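Local coordinates for rhamnosidase B (Bacillus sp., PDB 2OKX), which hydrolyses alpha-L-rhamnosidic linkages as an alpha-L-rhamnosidase of glycoside hydrolase family 78, probably with inversion of the anomeric configuration, at residues K704-S709 against A727-L732; A836-E841 against S859-W864. All coordinates share one frame; numbering follows the deposited sequence.

Contact 1: residues K704-S709 against A727-L732; sequences KALRDS and ARADLL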
# COMPACT_ATOMS: atom_id res chain seq x y z
N LYS A 704 -9.25 19.00 -19.60
CA LYS A 704 -8.66 17.90 -20.35
C LYS A 704 -9.46 16.61 -20.21
O LYS A 704 -9.57 15.84 -21.16
CB LYS A 704 -7.21 17.66 -19.91
CG LYS A 704 -6.50 16.62 -20.76
CD LYS A 704 -5.11 16.31 -20.25
CE LYS A 704 -4.53 15.08 -20.94
NZ LYS A 704 -3.25 14.64 -20.31
N ALA A 705 -10.01 16.37 -19.02
CA ALA A 705 -10.80 15.17 -18.78
C ALA A 705 -12.05 15.19 -19.65
O ALA A 705 -12.44 14.19 -20.24
CB ALA A 705 -11.19 15.08 -17.31
N LEU A 706 -12.68 16.36 -19.73
CA LEU A 706 -13.88 16.53 -20.54
C LEU A 706 -13.58 16.23 -22.01
O LEU A 706 -14.40 15.63 -22.71
CB LEU A 706 -14.40 17.96 -20.41
CG LEU A 706 -15.01 18.31 -19.05
CD1 LEU A 706 -15.09 19.81 -18.88
CD2 LEU A 706 -16.39 17.66 -18.94
N ARG A 707 -12.41 16.65 -22.46
CA ARG A 707 -12.00 16.42 -23.84
C ARG A 707 -11.55 14.98 -24.06
O ARG A 707 -11.94 14.34 -25.03
CB ARG A 707 -10.89 17.40 -24.22
CG ARG A 707 -11.38 18.83 -24.31
CD ARG A 707 -10.26 19.84 -24.36
NE ARG A 707 -10.78 21.19 -24.58
CZ ARG A 707 -10.07 22.30 -24.41
NH1 ARG A 707 -10.62 23.48 -24.64
NH2 ARG A 707 -8.81 22.23 -23.99
N ASP A 708 -10.73 14.46 -23.14
CA ASP A 708 -10.25 13.08 -23.25
C ASP A 708 -11.42 12.10 -23.31
O ASP A 708 -11.32 11.04 -23.92
CB ASP A 708 -9.36 12.73 -22.05
CG ASP A 708 -7.99 13.38 -22.12
OD1 ASP A 708 -7.28 13.37 -21.10
OD2 ASP A 708 -7.62 13.89 -23.20
N SER A 709 -12.54 12.46 -22.67
CA SER A 709 -13.72 11.60 -22.64
C SER A 709 -14.28 11.31 -24.04
O SER A 709 -14.89 10.26 -24.26
CB SER A 709 -14.82 12.24 -21.79
OG SER A 709 -15.35 13.40 -22.40
N ALA A 727 -18.19 21.35 -25.25
CA ALA A 727 -18.60 22.75 -25.15
C ALA A 727 -18.22 23.32 -23.79
O ALA A 727 -17.63 24.40 -23.69
CB ALA A 727 -20.10 22.87 -25.37
N ARG A 728 -18.57 22.58 -22.74
CA ARG A 728 -18.26 22.98 -21.37
C ARG A 728 -16.76 23.17 -21.18
O ARG A 728 -16.33 24.07 -20.45
CB ARG A 728 -18.79 21.93 -20.40
CG ARG A 728 -20.30 21.94 -20.23
CD ARG A 728 -20.71 23.09 -19.33
NE ARG A 728 -21.55 22.61 -18.23
CZ ARG A 728 -21.59 23.17 -17.03
NH1 ARG A 728 -20.85 24.24 -16.76
NH2 ARG A 728 -22.37 22.66 -16.08
N ALA A 729 -15.97 22.34 -21.83
CA ALA A 729 -14.52 22.42 -21.73
C ALA A 729 -14.03 23.77 -22.24
O ALA A 729 -13.17 24.41 -21.62
CB ALA A 729 -13.87 21.29 -22.53
N ASP A 730 -14.58 24.21 -23.36
CA ASP A 730 -14.21 25.50 -23.94
C ASP A 730 -14.58 26.63 -23.00
O ASP A 730 -13.77 27.53 -22.74
CB ASP A 730 -14.92 25.70 -25.29
CG ASP A 730 -14.37 24.81 -26.38
OD1 ASP A 730 -14.39 23.58 -26.21
OD2 ASP A 730 -13.91 25.35 -27.41
N LEU A 731 -15.81 26.59 -22.48
CA LEU A 731 -16.29 27.61 -21.56
C LEU A 731 -15.40 27.65 -20.32
O LEU A 731 -15.03 28.73 -19.85
CB LEU A 731 -17.73 27.31 -21.14
CG LEU A 731 -18.79 27.34 -22.25
CD1 LEU A 731 -20.14 26.96 -21.67
CD2 LEU A 731 -18.86 28.73 -22.87
N LEU A 732 -15.06 26.47 -19.81
CA LEU A 732 -14.22 26.38 -18.62
C LEU A 732 -12.83 26.93 -18.92
O LEU A 732 -12.31 27.75 -18.17
CB LEU A 732 -14.12 24.92 -18.17
CG LEU A 732 -14.04 24.67 -16.65
CD1 LEU A 732 -13.58 23.23 -16.41
CD2 LEU A 732 -13.09 25.65 -15.99
O HOH W 1 -13.45 21.16 -25.95

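Contact 2: residues A836-E841 against S859-W864; sequences ATTCWE and SHCHAW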
# COMPACT_ATOMS: atom_id res chain seq x y z
N ALA A 836 19.17 3.47 -3.28
CA ALA A 836 17.78 3.11 -3.52
C ALA A 836 17.71 1.98 -4.54
O ALA A 836 18.51 1.91 -5.47
CB ALA A 836 17.00 4.33 -4.03
N THR A 837 16.76 1.07 -4.36
CA THR A 837 16.59 -0.03 -5.30
C THR A 837 15.20 0.09 -5.91
O THR A 837 14.79 -0.73 -6.73
CB THR A 837 16.76 -1.41 -4.62
OG1 THR A 837 15.94 -1.47 -3.44
CG2 THR A 837 18.23 -1.63 -4.23
N THR A 838 14.50 1.14 -5.50
CA THR A 838 13.15 1.46 -5.96
C THR A 838 13.00 2.98 -5.94
O THR A 838 13.82 3.68 -5.34
CB THR A 838 12.06 0.82 -5.06
OG1 THR A 838 12.29 1.18 -3.69
CG2 THR A 838 12.08 -0.70 -5.19
N CYS A 839 11.96 3.50 -6.59
CA CYS A 839 11.72 4.94 -6.66
C CYS A 839 10.95 5.50 -5.47
O CYS A 839 9.88 5.00 -5.11
CB CYS A 839 10.98 5.28 -7.95
SG CYS A 839 11.86 4.68 -9.41
N TRP A 840 11.50 6.57 -4.90
CA TRP A 840 10.91 7.23 -3.74
C TRP A 840 9.55 7.85 -4.00
O TRP A 840 9.28 8.34 -5.09
CB TRP A 840 11.84 8.33 -3.22
CG TRP A 840 13.18 7.87 -2.76
CD1 TRP A 840 13.58 6.57 -2.56
CD2 TRP A 840 14.29 8.69 -2.43
NE1 TRP A 840 14.89 6.55 -2.13
CE2 TRP A 840 15.35 7.84 -2.04
CE3 TRP A 840 14.51 10.08 -2.43
CZ2 TRP A 840 16.60 8.33 -1.65
CZ3 TRP A 840 15.75 10.56 -2.04
CH2 TRP A 840 16.78 9.69 -1.65
N GLU A 841 8.73 7.85 -2.96
CA GLU A 841 7.40 8.43 -3.03
C GLU A 841 7.51 9.94 -3.24
O GLU A 841 6.76 10.53 -4.02
CB GLU A 841 6.66 8.15 -1.72
CG GLU A 841 5.27 8.74 -1.62
CD GLU A 841 4.67 8.54 -0.23
OE1 GLU A 841 3.45 8.78 -0.06
OE2 GLU A 841 5.41 8.15 0.70
N SER A 859 7.57 6.61 1.97
CA SER A 859 7.70 5.34 1.27
C SER A 859 8.88 5.43 0.30
O SER A 859 9.03 6.42 -0.42
CB SER A 859 6.42 5.05 0.49
OG SER A 859 6.65 4.05 -0.49
N HIS A 860 9.70 4.38 0.27
CA HIS A 860 10.85 4.35 -0.62
C HIS A 860 10.55 3.60 -1.91
O HIS A 860 11.42 3.45 -2.77
CB HIS A 860 12.05 3.70 0.08
CG HIS A 860 12.67 4.56 1.13
ND1 HIS A 860 13.93 5.10 1.00
CD2 HIS A 860 12.18 5.02 2.31
CE1 HIS A 860 14.19 5.86 2.06
NE2 HIS A 860 13.15 5.83 2.86
N CYS A 861 9.31 3.14 -2.05
CA CYS A 861 8.91 2.38 -3.24
C CYS A 861 7.49 2.74 -3.66
O CYS A 861 6.53 2.14 -3.19
CB CYS A 861 9.01 0.88 -2.94
SG CYS A 861 8.65 -0.23 -4.34
N HIS A 862 7.37 3.73 -4.55
CA HIS A 862 6.07 4.19 -5.06
C HIS A 862 6.16 4.18 -6.58
O HIS A 862 6.85 5.01 -7.17
CB HIS A 862 5.78 5.62 -4.58
CG HIS A 862 4.77 5.70 -3.48
ND1 HIS A 862 3.57 6.36 -3.62
CD2 HIS A 862 4.79 5.21 -2.22
CE1 HIS A 862 2.89 6.28 -2.49
NE2 HIS A 862 3.61 5.59 -1.62
N ALA A 863 5.46 3.25 -7.22
CA ALA A 863 5.51 3.15 -8.67
C ALA A 863 4.98 4.38 -9.39
O ALA A 863 5.20 4.54 -10.59
CB ALA A 863 4.76 1.90 -9.15
N TRP A 864 4.29 5.27 -8.68
CA TRP A 864 3.80 6.47 -9.35
C TRP A 864 5.00 7.37 -9.66
O TRP A 864 4.89 8.36 -10.39
CB TRP A 864 2.74 7.18 -8.48
CG TRP A 864 3.21 8.05 -7.34
CD1 TRP A 864 4.47 8.11 -6.80
CD2 TRP A 864 2.41 8.98 -6.60
NE1 TRP A 864 4.50 9.03 -5.77
CE2 TRP A 864 3.25 9.58 -5.63
CE3 TRP A 864 1.06 9.37 -6.67
CZ2 TRP A 864 2.78 10.55 -4.73
CZ3 TRP A 864 0.60 10.34 -5.78
CH2 TRP A 864 1.46 10.91 -4.82
O HOH W 2 15.67 3.96 -0.85

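Contact 1: residues K704-S709 against A727-L732
Leu706 and Ala729 meet in a helix-to-helix packing contact within the alpha-barrel domain, where two successive helices, 696-715 and 723-739, lie nearly antiparallel. The short segments 704-709 and 727-732 support this reading: their axes come within 8.7 Å, with N-to-C directions 157° apart. The helices approach where Ala729 offers only a methyl group, and Leu706 CB stands 4.0 Å from Ala729 CB. Beyond that, Leu706 CD1 reaches past the methyl to the opposing backbone, 3.9 Å from Ala729 CA, with Leu732 at the limit of contact.

Arg707 borders the apolar patch. Its chain, extended from CG to NE, runs alongside Ala729 and brings NE to 3.7 Å from Ala729 CB. No direct salt bridge forms with Asp730, since Arg707 NH1 and Asp730 OD1 are 4.1 Å apart. The guanidinium and carboxylate planes are nearly perpendicular, at 83°. A water joins the two groups: lying in the guanidinium plane, it accepts from Arg707 NE at 3.0 Å and donates to Asp730 OD1 at 2.6 Å.

Helix 647-665 packs against both partners, through Leu661 on Leu706 and Leu665 on Arg728, while Leu732 settles against Leu702 and Val703 of helix 696-715.

Contact 2: residues A836-E841 against S859-W864
Glu841 and His862 stack where two irregular segments, 836-841 and 859-864, cross inside the long connection between helices 817-833 and 868-876 of the alpha-barrel domain. Followed outward, the Glu841 side chain touches the other segment at every step. CB lies 3.2 Å from Ser859 O. With CG trans to the backbone N (chi1 178°), the extended chain then passes over one face of the His862 imidazole: CG sits 3.4 Å from the ring centroid, almost exactly on the ring normal, a CH-pi contact. CD continues over the same face, with carboxylate and ring planes only 15° apart. At the tip, OE2 accepts a nearly straight bond from Ser859 N at 2.9 Å, while OE1 forms a salt bridge with Arg858. The carboxylate is thus held flat above the ring by partners at both oxygens.

The Glu841 backbone repeats the grip. Its N donates to Ser859 O at 2.9 Å, and its O takes the indole N-H of Trp864 on a lone pair, with Trp864 NE1 at 3.2 Å. Another bond between the crossing chains runs from His862 N to Cys839 O.

The edge of His860 addresses the five-membered ring of Trp840 in an offset edge-to-face pair, centroids 4.9 Å apart and planes at 73°. A water bridges Trp840 NE1 and His860 ND1; His860 NE2 bonds to Gln477, which ties the pair to strand 475-477 of the concanavalin-like domain. A bound glycerol, probably from the crystallisation liquor, lies about 3 Å from the His862 side chain and may mark a pocket. Nearer the start of 836-841, Thr838 OG1 donates to His860 O at 2.6 Å, approaching from well above the carbonyl plane instead of along a lone pair.

Both contacts belong to the same alpha-barrel domain, but their centres lie 33 Å apart and their nearest atoms about 14 Å, so neither touches the other. Contact 1 is peripheral, about 33 Å from the centre of the chain, and only partly buried; contact 2, about 12 Å from that centre, has every touching residue buried. The elements differ too: successive helices in the first, crossing parts of one interhelical connection in the second. Contact 1 buries 223 Å² and combines apolar packing with a water-mediated charge pair; contact 2 buries 469 Å², and there direct hydrogen bonds and ring contacts bind chains lacking regular structure.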